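Local atomic coordinates of amino Transferase (Eubacterium rectale, PDB entry 3ELE), a protein that probably transfers amino groups between amino acids and keto acids using pyridoxal-5'-phosphate as cofactor. Residues V67-Y72 and P289-K294; V79-A84 and M295-Q300; A164-I169 and S198-K203. One frame throughout, in Å; residues are numbered along the deposited sequence.

Overall arrangement
Contacts 1 and 2 adjoin, with centres about 12 Å apart, because helix 290-296 serves both: its beginning meets helix 66-70 and its last residues, with the turn that follows, meet helix 79-93. They also touch directly, through a probable hydrogen bond between Thr81 OG1 and Gln293 O. Along the chain they cross, in the order 67-72, 79-84, 289-294, 295-300, and together they fasten two early helices onto one late helix beside the subunit interface, where contact 1 reaches the cofactor. Contact 3 is nested in the loop they close and lies far off, its centre about 42 Å from that of contact 1 and about 36 Å from that of contact 2, joining two helices beside the seven-stranded mixed sheet.

Contact 1. Residues V67-Y72 and P289-K294; sequences VALHGY and PSLFQK. With PLP (pyridoxal-5'-phosphate), chain H.
Ser290 OG donates a hydrogen bond to Leu69 O over 2.7 Å, joining the first turn of helix 290-296 to the backbone of 67-72. The hydroxyl approaches at a C=O...donor angle of 151° and is tilted 29° from the carbonyl plane. Ser290 points its side chain at the other segment, with OG on the far side of the CA-CB bond from the serine's own nitrogen.

Beside this bond the contact turns apolar. The side chains of Leu69 and Leu291 run side by side in the same direction, Leu69 CD1 lying 4.0 Å from Leu291 CD1. The same methyl of Leu69 also rests 4.0 Å from Lys294 CD, so one branch packs against two residues of the helix. The lysine chain then bends at its last torsion (chi4 -46°), and Lys294 CE passes 3.5 Å from Ala68 O. Its ammonium group forms a salt bridge with Asp78 and also donates to a water, 3.2 Å from Lys294 NZ. That water can give a proton to Ala68 O at 2.8 Å or to Gly71 O at 2.9 Å, which makes it a polar link between the lysine and the backbone.

The other end of 67-72 leads to the cofactor. Tyr72 OH donates to the phosphate oxygen O2P of PLP over 2.6 Å, with O2P at the edge of the ring, in its plane. This PLP is also hydrogen-bonded by the second subunit, by Ser245 and Ser247 among others, so Tyr72 contributes to a site shared across the dimer, as in related aminotransferases. Glu255 of the second subunit binds His70 ND1 and Leu291 N. Within the chain, helices 66-70 and 290-296 pack together against helix 51-63, whose Leu60 touches Leu69, Leu291 and Lys294.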
loop_
_atom_site.group_PDB
_atom_site.type_symbol
_atom_site.label_atom_id
_atom_site.label_comp_id
_atom_site.label_asym_id
_atom_site.label_seq_id
_atom_site.Cartn_x
_atom_site.Cartn_y
_atom_site.Cartn_z
ATOM N N VAL A 67 -7.525 -20.964 -2.145
ATOM C CA VAL A 67 -8.043 -19.910 -3.058
ATOM C C VAL A 67 -8.682 -18.752 -2.254
ATOM O O VAL A 67 -8.405 -17.561 -2.514
ATOM C CB VAL A 67 -9.078 -20.449 -4.083
ATOM C CG1 VAL A 67 -9.735 -19.293 -4.853
ATOM C CG2 VAL A 67 -8.433 -21.427 -5.041
ATOM N N ALA A 68 -9.515 -19.135 -1.283
ATOM C CA ALA A 68 -10.207 -18.206 -0.392
ATOM C C ALA A 68 -9.232 -17.475 0.546
ATOM O O ALA A 68 -9.346 -16.263 0.714
ATOM C CB ALA A 68 -11.280 -18.955 0.409
ATOM N N LEU A 69 -8.287 -18.210 1.143
ATOM C CA LEU A 69 -7.241 -17.628 2.018
ATOM C C LEU A 69 -6.443 -16.523 1.312
ATOM O O LEU A 69 -6.344 -15.395 1.808
ATOM C CB LEU A 69 -6.259 -18.715 2.494
ATOM C CG LEU A 69 -5.105 -18.335 3.437
ATOM C CD1 LEU A 69 -5.590 -17.600 4.685
ATOM C CD2 LEU A 69 -4.306 -19.583 3.810
ATOM N N HIS A 70 -5.943 -16.836 0.118
ATOM C CA HIS A 70 -5.070 -15.909 -0.629
ATOM C C HIS A 70 -5.745 -14.930 -1.584
ATOM O O HIS A 70 -5.050 -14.119 -2.185
ATOM C CB HIS A 70 -3.990 -16.712 -1.366
ATOM C CG HIS A 70 -3.160 -17.556 -0.453
ATOM N ND1 HIS A 70 -2.371 -17.012 0.530
ATOM C CD2 HIS A 70 -2.994 -18.895 -0.376
ATOM C CE1 HIS A 70 -1.753 -17.981 1.179
ATOM N NE2 HIS A 70 -2.110 -19.134 0.646
ATOM N N GLY A 71 -7.074 -14.983 -1.697
ATOM C CA GLY A 71 -7.816 -14.158 -2.641
ATOM C C GLY A 71 -8.004 -12.729 -2.205
ATOM O O GLY A 71 -7.772 -12.400 -1.045
ATOM N N TYR A 72 -8.431 -11.877 -3.131
ATOM C CA TYR A 72 -8.767 -10.490 -2.795
ATOM C C TYR A 72 -9.927 -10.490 -1.789
ATOM O O TYR A 72 -10.851 -11.301 -1.906
ATOM C CB TYR A 72 -9.297 -9.679 -3.997
ATOM C CG TYR A 72 -8.370 -9.467 -5.163
ATOM C CD1 TYR A 72 -7.239 -8.668 -5.033
ATOM C CD2 TYR A 72 -8.655 -10.010 -6.426
ATOM C CE1 TYR A 72 -6.371 -8.438 -6.117
ATOM C CE2 TYR A 72 -7.790 -9.784 -7.532
ATOM C CZ TYR A 72 -6.647 -8.983 -7.354
ATOM O OH TYR A 72 -5.783 -8.728 -8.395
ATOM N N PRO A 289 -3.400 -7.192 3.347
ATOM C CA PRO A 289 -3.050 -8.586 3.102
ATOM C C PRO A 289 -4.042 -9.586 3.738
ATOM O O PRO A 289 -4.261 -9.587 4.960
ATOM C CB PRO A 289 -1.642 -8.702 3.678
ATOM C CG PRO A 289 -1.104 -7.334 3.613
ATOM C CD PRO A 289 -2.267 -6.482 3.973
ATOM N N SER A 290 -4.625 -10.405 2.872
ATOM C CA SER A 290 -5.696 -11.340 3.218
ATOM C C SER A 290 -5.329 -12.308 4.358
ATOM O O SER A 290 -6.131 -12.521 5.258
ATOM C CB SER A 290 -6.126 -12.101 1.962
ATOM O OG SER A 290 -7.287 -12.866 2.194
ATOM N N LEU A 291 -4.112 -12.856 4.321
ATOM C CA LEU A 291 -3.625 -13.789 5.369
ATOM C C LEU A 291 -3.689 -13.112 6.742
ATOM O O LEU A 291 -4.184 -13.707 7.712
ATOM C CB LEU A 291 -2.190 -14.277 5.067
ATOM C CG LEU A 291 -1.429 -15.050 6.150
ATOM C CD1 LEU A 291 -2.211 -16.281 6.485
ATOM C CD2 LEU A 291 -0.014 -15.400 5.705
ATOM N N PHE A 292 -3.226 -11.855 6.787
ATOM C CA PHE A 292 -3.195 -11.058 8.029
ATOM C C PHE A 292 -4.576 -10.578 8.471
ATOM O O PHE A 292 -4.835 -10.552 9.666
ATOM C CB PHE A 292 -2.134 -9.955 7.966
ATOM C CG PHE A 292 -0.749 -10.498 7.720
ATOM C CD1 PHE A 292 -0.138 -11.328 8.658
ATOM C CD2 PHE A 292 -0.065 -10.235 6.549
ATOM C CE1 PHE A 292 1.132 -11.869 8.410
ATOM C CE2 PHE A 292 1.207 -10.766 6.305
ATOM C CZ PHE A 292 1.790 -11.579 7.219
ATOM N N GLN A 293 -5.467 -10.242 7.536
ATOM C CA GLN A 293 -6.863 -9.921 7.895
ATOM C C GLN A 293 -7.536 -11.086 8.609
ATOM O O GLN A 293 -8.164 -10.891 9.645
ATOM C CB GLN A 293 -7.721 -9.564 6.680
ATOM C CG GLN A 293 -7.358 -8.259 5.981
ATOM C CD GLN A 293 -8.442 -7.814 5.012
ATOM O OE1 GLN A 293 -9.613 -7.767 5.382
ATOM N NE2 GLN A 293 -8.057 -7.460 3.778
ATOM N N LYS A 294 -7.380 -12.294 8.051
ATOM C CA LYS A 294 -7.974 -13.505 8.617
ATOM C C LYS A 294 -7.337 -13.864 9.965
ATOM O O LYS A 294 -8.040 -14.281 10.885
ATOM C CB LYS A 294 -7.972 -14.660 7.599
ATOM C CG LYS A 294 -8.772 -14.285 6.316
ATOM C CD LYS A 294 -8.917 -15.422 5.341
ATOM C CE LYS A 294 -9.115 -14.954 3.901
ATOM N NZ LYS A 294 -10.109 -13.859 3.689
HETATM N N1 PLP H . -3.049 -5.114 -14.441
HETATM C C2 PLP H . -4.076 -5.834 -15.057
HETATM C C2A PLP H . -4.172 -5.813 -16.539
HETATM C C3 PLP H . -4.975 -6.579 -14.278
HETATM O O3 PLP H . -5.961 -7.308 -14.883
HETATM C C4 PLP H . -4.846 -6.577 -12.867
HETATM C C4A PLP H . -5.880 -7.322 -12.052
HETATM O O4A PLP H . -6.752 -6.694 -11.441
HETATM C C5 PLP H . -3.785 -5.831 -12.270
HETATM C C6 PLP H . -2.892 -5.088 -13.069
HETATM C C5A PLP H . -3.587 -5.748 -10.776
HETATM O O4P PLP H . -2.893 -6.830 -10.204
HETATM P P PLP H . -2.530 -6.712 -8.622
HETATM O O1P PLP H . -1.257 -7.458 -8.321
HETATM O O2P PLP H . -3.667 -7.317 -7.859
HETATM O O3P PLP H . -2.398 -5.273 -8.220
HETATM O O HOH W 1 -9.837 -13.555 0.561
#

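Contact 2. Residues V79-A84 and M295-Q300; sequences VETRAA and MIVKCQ
Glu80 meets Val297 through its backbone: Glu80 O lies 3.8 Å from Val297 CG2, while its carboxylate leads away from the turn. One residue on, Thr81 uses both branches of its side chain. Thr81 OG1 comes within 3.6 Å of Val297 CG2, a van der Waals approach to a methyl, since the polar partner of this hydroxyl is Gln293 O in the preceding turn of helix 290-296. The other branch, Thr81 CG2, lies opposite the threonine's own nitrogen about the CA-CB bond and touches Ile296 CG2 at 4.1 Å. Thr81 also packs on Met104 of strand 102-105.

A turn further along helix 79-93, Ala84 points its methyl toward the partner segment. This methyl settles on backbone as much as on side chain, with Ala84 CB 4.1 Å from Val297 CA. Past it, Gln300 CG stands 3.7 Å from Ala84 O. The glutamine is folded back at its second torsion (chi2 -61°), which turns its amide toward the chain just before it, and Gln300 NE2 donates to Ile296 O over 2.8 Å at an N-H...acceptor angle of 163°. The donor sits well above the carbonyl plane, 51° out of it. Cys299 N reaches Ile296 O from the opposite face at 3.1 Å, closing the type I turn from Ile296 to Cys299. Outside the segments, Ile85 and Phe88 of helix 79-93 pack on Gln300.

No hydrogen bond joins the two segments directly. They meet by van der Waals contact of methyl and methylene groups with one another and with oxygens of the helix. Glu80 O accepts from Ala84 N, Ile296 O from two donors, and Thr81 OG1 is paired with Gln293 O; the doubly held carbonyl and the folded glutamine would fix the shape of the turn against which the helix packs.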
loop_
_atom_site.group_PDB
_atom_site.type_symbol
_atom_site.label_atom_id
_atom_site.label_comp_id
_atom_site.label_asym_id
_atom_site.label_seq_id
_atom_site.Cartn_x
_atom_site.Cartn_y
_atom_site.Cartn_z
ATOM N N VAL A 79 -15.519 -8.560 6.136
ATOM C CA VAL A 79 -16.508 -8.146 7.140
ATOM C C VAL A 79 -16.218 -8.840 8.491
ATOM O O VAL A 79 -16.418 -8.243 9.525
ATOM C CB VAL A 79 -17.972 -8.394 6.651
ATOM C CG1 VAL A 79 -18.289 -9.904 6.538
ATOM C CG2 VAL A 79 -18.977 -7.699 7.556
ATOM N N GLU A 80 -15.689 -10.063 8.457
ATOM C CA GLU A 80 -15.339 -10.831 9.665
ATOM C C GLU A 80 -14.181 -10.202 10.447
ATOM O O GLU A 80 -14.160 -10.232 11.687
ATOM C CB GLU A 80 -15.017 -12.293 9.335
ATOM C CG GLU A 80 -16.204 -13.093 8.764
ATOM C CD GLU A 80 -16.393 -13.003 7.230
ATOM O OE1 GLU A 80 -15.602 -12.330 6.493
ATOM O OE2 GLU A 80 -17.360 -13.642 6.767
ATOM N N THR A 81 -13.223 -9.641 9.705
ATOM C CA THR A 81 -12.101 -8.921 10.284
ATOM C C THR A 81 -12.588 -7.603 10.908
ATOM O O THR A 81 -12.296 -7.324 12.074
ATOM C CB THR A 81 -10.990 -8.709 9.254
ATOM O OG1 THR A 81 -10.518 -10.006 8.851
ATOM C CG2 THR A 81 -9.829 -7.873 9.846
ATOM N N ARG A 82 -13.332 -6.821 10.131
ATOM C CA ARG A 82 -13.894 -5.553 10.600
ATOM C C ARG A 82 -14.854 -5.741 11.792
ATOM O O ARG A 82 -14.772 -4.981 12.775
ATOM C CB ARG A 82 -14.575 -4.816 9.445
ATOM C CG ARG A 82 -13.576 -4.328 8.437
ATOM C CD ARG A 82 -14.189 -3.595 7.310
ATOM N NE ARG A 82 -14.963 -4.459 6.412
ATOM C CZ ARG A 82 -16.272 -4.365 6.133
ATOM N NH1 ARG A 82 -17.058 -3.436 6.652
ATOM N NH2 ARG A 82 -16.809 -5.233 5.283
ATOM N N ALA A 83 -15.724 -6.757 11.703
ATOM C CA ALA A 83 -16.662 -7.130 12.794
ATOM C C ALA A 83 -15.938 -7.451 14.099
ATOM O O ALA A 83 -16.316 -6.937 15.137
ATOM C CB ALA A 83 -17.556 -8.313 12.379
ATOM N N ALA A 84 -14.882 -8.266 14.016
ATOM C CA ALA A 84 -14.028 -8.648 15.166
ATOM C C ALA A 84 -13.354 -7.456 15.861
ATOM O O ALA A 84 -13.236 -7.448 17.092
ATOM C CB ALA A 84 -12.959 -9.647 14.731
HETATM N N MSE A 295 -6.024 -13.648 10.082
HETATM C CA MSE A 295 -5.281 -13.903 11.331
HETATM C C MSE A 295 -5.726 -12.969 12.474
HETATM O O MSE A 295 -5.846 -13.411 13.625
HETATM C CB MSE A 295 -3.758 -13.803 11.076
HETATM C CG MSE A 295 -2.833 -13.886 12.302
HETATM SE SE MSE A 295 -2.588 -12.221 13.296
HETATM C CE MSE A 295 -1.788 -11.133 11.943
ATOM N N ILE A 296 -5.938 -11.686 12.160
ATOM C CA ILE A 296 -6.355 -10.657 13.149
ATOM C C ILE A 296 -7.681 -10.995 13.876
ATOM O O ILE A 296 -7.859 -10.606 15.039
ATOM C CB ILE A 296 -6.346 -9.183 12.522
ATOM C CG1 ILE A 296 -5.001 -8.473 12.767
ATOM C CG2 ILE A 296 -7.405 -8.267 13.097
ATOM C CD1 ILE A 296 -3.997 -8.741 11.759
ATOM N N VAL A 297 -8.567 -11.740 13.203
ATOM C CA VAL A 297 -9.842 -12.196 13.771
ATOM C C VAL A 297 -9.640 -12.926 15.110
ATOM O O VAL A 297 -10.431 -12.729 16.038
ATOM C CB VAL A 297 -10.618 -13.117 12.769
ATOM C CG1 VAL A 297 -11.905 -13.719 13.397
ATOM C CG2 VAL A 297 -10.955 -12.353 11.510
ATOM N N LYS A 298 -8.562 -13.717 15.200
ATOM C CA LYS A 298 -8.209 -14.500 16.383
ATOM C C LYS A 298 -7.180 -13.878 17.359
ATOM O O LYS A 298 -6.834 -14.524 18.363
ATOM C CB LYS A 298 -7.732 -15.894 15.929
ATOM C CG LYS A 298 -8.745 -16.565 14.986
ATOM C CD LYS A 298 -8.709 -18.078 15.017
ATOM C CE LYS A 298 -9.851 -18.682 14.173
ATOM N NZ LYS A 298 -11.230 -18.292 14.650
ATOM N N CYS A 299 -6.752 -12.635 17.095
ATOM C CA CYS A 299 -5.721 -11.924 17.876
ATOM C C CYS A 299 -6.174 -10.614 18.520
ATOM O O CYS A 299 -5.341 -9.776 18.888
ATOM C CB CYS A 299 -4.527 -11.649 16.959
ATOM S SG CYS A 299 -3.794 -13.147 16.375
ATOM N N GLN A 300 -7.482 -10.449 18.698
ATOM C CA GLN A 300 -8.039 -9.232 19.295
ATOM C C GLN A 300 -7.716 -9.265 20.779
ATOM O O GLN A 300 -8.016 -10.243 21.431
ATOM C CB GLN A 300 -9.553 -9.164 19.072
ATOM C CG GLN A 300 -9.945 -9.074 17.611
ATOM C CD GLN A 300 -9.381 -7.841 16.971
ATOM O OE1 GLN A 300 -9.551 -6.735 17.491
ATOM N NE2 GLN A 300 -8.634 -8.021 15.888
#

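Contact 3. Residues A164-I169 and S198-K203; sequences ALEERI and SDLLEK
Two successive crossover helices of the beta-alpha-beta layout pack together here, in the large sheet domain of a class I and II aminotransferase. Helix 162-167 lies between strands 147-151 and 173-178 in the chain, and helix 191-208 between strands 173-178 and 213-217. Leu200 is the central side chain of the interface, touching Leu165, Glu166 and Ile169. With CG opposite the backbone N (chi1 178°), it points into the first segment and meets a different residue through each part of its branched end. Leu200 CD2 touches Leu165 CD2 at 3.9 Å, the two side chains meeting at a slant. Leu200 CG is 4.1 Å from Ile169 CD1, where the two side chains lie antiparallel and offset. Leu200 CD1 lies under the stem of Glu166, 3.6 Å from Glu166 CG.

Ile169 has a second neighbour: Ile169 CD1 reaches Leu201 CD2 at 3.6 Å, with the two side chains roughly perpendicular. Leu165 and Ile169 also rest on Ile128 of strand 126-130, so this apolar layer continues down onto the sheet, and Leu197 extends it along helix 191-208.

On the outer side the contact becomes polar. Glu166 runs out fully extended over the leucine, so that its aliphatic part packs while its carboxylate lies beyond. Lys203 comes across it almost square, and the two close a salt bridge on the solvent side, where Lys203 is exposed. Lys203 NZ donates to Glu166 OE2 over 2.8 Å, arriving from above the carboxylate plane, 40° out of it.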
loop_
_atom_site.group_PDB
_atom_site.type_symbol
_atom_site.label_atom_id
_atom_site.label_comp_id
_atom_site.label_asym_id
_atom_site.label_seq_id
_atom_site.Cartn_x
_atom_site.Cartn_y
_atom_site.Cartn_z
ATOM N N ALA A 164 -1.026 28.309 22.112
ATOM C CA ALA A 164 -0.256 28.161 20.874
ATOM C C ALA A 164 -1.102 27.437 19.820
ATOM O O ALA A 164 -1.176 27.896 18.687
ATOM C CB ALA A 164 1.067 27.386 21.124
ATOM N N LEU A 165 -1.793 26.357 20.208
ATOM C CA LEU A 165 -2.645 25.603 19.267
ATOM C C LEU A 165 -3.760 26.471 18.712
ATOM O O LEU A 165 -3.893 26.556 17.499
ATOM C CB LEU A 165 -3.238 24.321 19.872
ATOM C CG LEU A 165 -4.285 23.529 19.058
ATOM C CD1 LEU A 165 -3.827 23.252 17.600
ATOM C CD2 LEU A 165 -4.652 22.245 19.791
ATOM N N GLU A 166 -4.532 27.105 19.602
ATOM C CA GLU A 166 -5.654 27.967 19.215
ATOM C C GLU A 166 -5.244 29.084 18.248
ATOM O O GLU A 166 -5.986 29.410 17.318
ATOM C CB GLU A 166 -6.331 28.571 20.458
ATOM C CG GLU A 166 -7.579 29.396 20.118
ATOM C CD GLU A 166 -8.436 29.790 21.302
ATOM O OE1 GLU A 166 -8.092 29.484 22.461
ATOM O OE2 GLU A 166 -9.482 30.422 21.048
ATOM N N GLU A 167 -4.071 29.665 18.497
ATOM C CA GLU A 167 -3.496 30.736 17.669
ATOM C C GLU A 167 -3.157 30.258 16.241
ATOM O O GLU A 167 -3.233 31.041 15.299
ATOM C CB GLU A 167 -2.259 31.317 18.375
ATOM C CG GLU A 167 -1.678 32.589 17.779
ATOM C CD GLU A 167 -0.386 33.066 18.471
ATOM O OE1 GLU A 167 0.030 32.503 19.519
ATOM O OE2 GLU A 167 0.222 34.029 17.947
ATOM N N ARG A 168 -2.817 28.975 16.084
ATOM C CA ARG A 168 -2.493 28.375 14.758
ATOM C C ARG A 168 -3.692 27.762 14.011
ATOM O O ARG A 168 -3.525 27.265 12.896
ATOM C CB ARG A 168 -1.370 27.350 14.914
ATOM C CG ARG A 168 -0.053 28.015 15.241
ATOM C CD ARG A 168 0.947 27.076 15.814
ATOM N NE ARG A 168 2.242 27.741 16.008
ATOM C CZ ARG A 168 2.535 28.615 16.976
ATOM N NH1 ARG A 168 1.639 28.986 17.889
ATOM N NH2 ARG A 168 3.763 29.135 17.028
ATOM N N ILE A 169 -4.878 27.777 14.625
ATOM C CA ILE A 169 -6.108 27.299 13.999
ATOM C C ILE A 169 -6.681 28.483 13.215
ATOM O O ILE A 169 -6.783 29.580 13.759
ATOM C CB ILE A 169 -7.161 26.827 15.035
ATOM C CG1 ILE A 169 -6.729 25.534 15.729
ATOM C CG2 ILE A 169 -8.528 26.598 14.356
ATOM C CD1 ILE A 169 -7.598 25.188 16.929
ATOM N N SER A 198 -10.936 18.720 22.522
ATOM C CA SER A 198 -12.250 18.500 21.933
ATOM C C SER A 198 -13.121 19.748 22.018
ATOM O O SER A 198 -13.722 20.117 21.025
ATOM C CB SER A 198 -12.925 17.301 22.565
ATOM O OG SER A 198 -12.086 16.165 22.398
ATOM N N ASP A 199 -13.121 20.422 23.165
ATOM C CA ASP A 199 -13.882 21.682 23.321
ATOM C C ASP A 199 -13.369 22.799 22.408
ATOM O O ASP A 199 -14.165 23.512 21.813
ATOM C CB ASP A 199 -13.872 22.184 24.773
ATOM C CG ASP A 199 -14.566 21.230 25.747
ATOM O OD1 ASP A 199 -15.412 20.401 25.327
ATOM O OD2 ASP A 199 -14.259 21.332 26.953
ATOM N N LEU A 200 -12.049 22.932 22.304
ATOM C CA LEU A 200 -11.405 23.940 21.456
ATOM C C LEU A 200 -11.758 23.739 19.983
ATOM O O LEU A 200 -12.182 24.680 19.312
ATOM C CB LEU A 200 -9.873 23.916 21.638
ATOM C CG LEU A 200 -9.004 24.874 20.798
ATOM C CD1 LEU A 200 -9.362 26.346 21.033
ATOM C CD2 LEU A 200 -7.523 24.584 21.083
ATOM N N LEU A 201 -11.582 22.515 19.496
ATOM C CA LEU A 201 -11.851 22.181 18.092
ATOM C C LEU A 201 -13.323 22.258 17.725
ATOM O O LEU A 201 -13.656 22.723 16.620
ATOM C CB LEU A 201 -11.234 20.824 17.725
ATOM C CG LEU A 201 -9.705 20.708 17.817
ATOM C CD1 LEU A 201 -9.281 19.359 17.213
ATOM C CD2 LEU A 201 -8.995 21.842 17.120
ATOM N N GLU A 202 -14.199 21.832 18.633
ATOM C CA GLU A 202 -15.656 21.994 18.436
ATOM C C GLU A 202 -16.013 23.494 18.278
ATOM O O GLU A 202 -16.775 23.862 17.378
ATOM C CB GLU A 202 -16.431 21.377 19.613
ATOM C CG GLU A 202 -17.963 21.439 19.518
ATOM C CD GLU A 202 -18.655 21.159 20.868
ATOM O OE1 GLU A 202 -18.122 20.359 21.680
ATOM O OE2 GLU A 202 -19.728 21.746 21.119
ATOM N N LYS A 203 -15.471 24.333 19.164
ATOM C CA LYS A 203 -15.674 25.795 19.135
ATOM C C LYS A 203 -15.126 26.405 17.833
ATOM O O LYS A 203 -15.843 27.152 17.173
ATOM C CB LYS A 203 -15.042 26.448 20.386
ATOM C CG LYS A 203 -14.869 27.969 20.402
ATOM C CD LYS A 203 -13.968 28.406 21.576
ATOM C CE LYS A 203 -13.030 29.570 21.225
ATOM N NZ LYS A 203 -11.899 29.653 22.209
#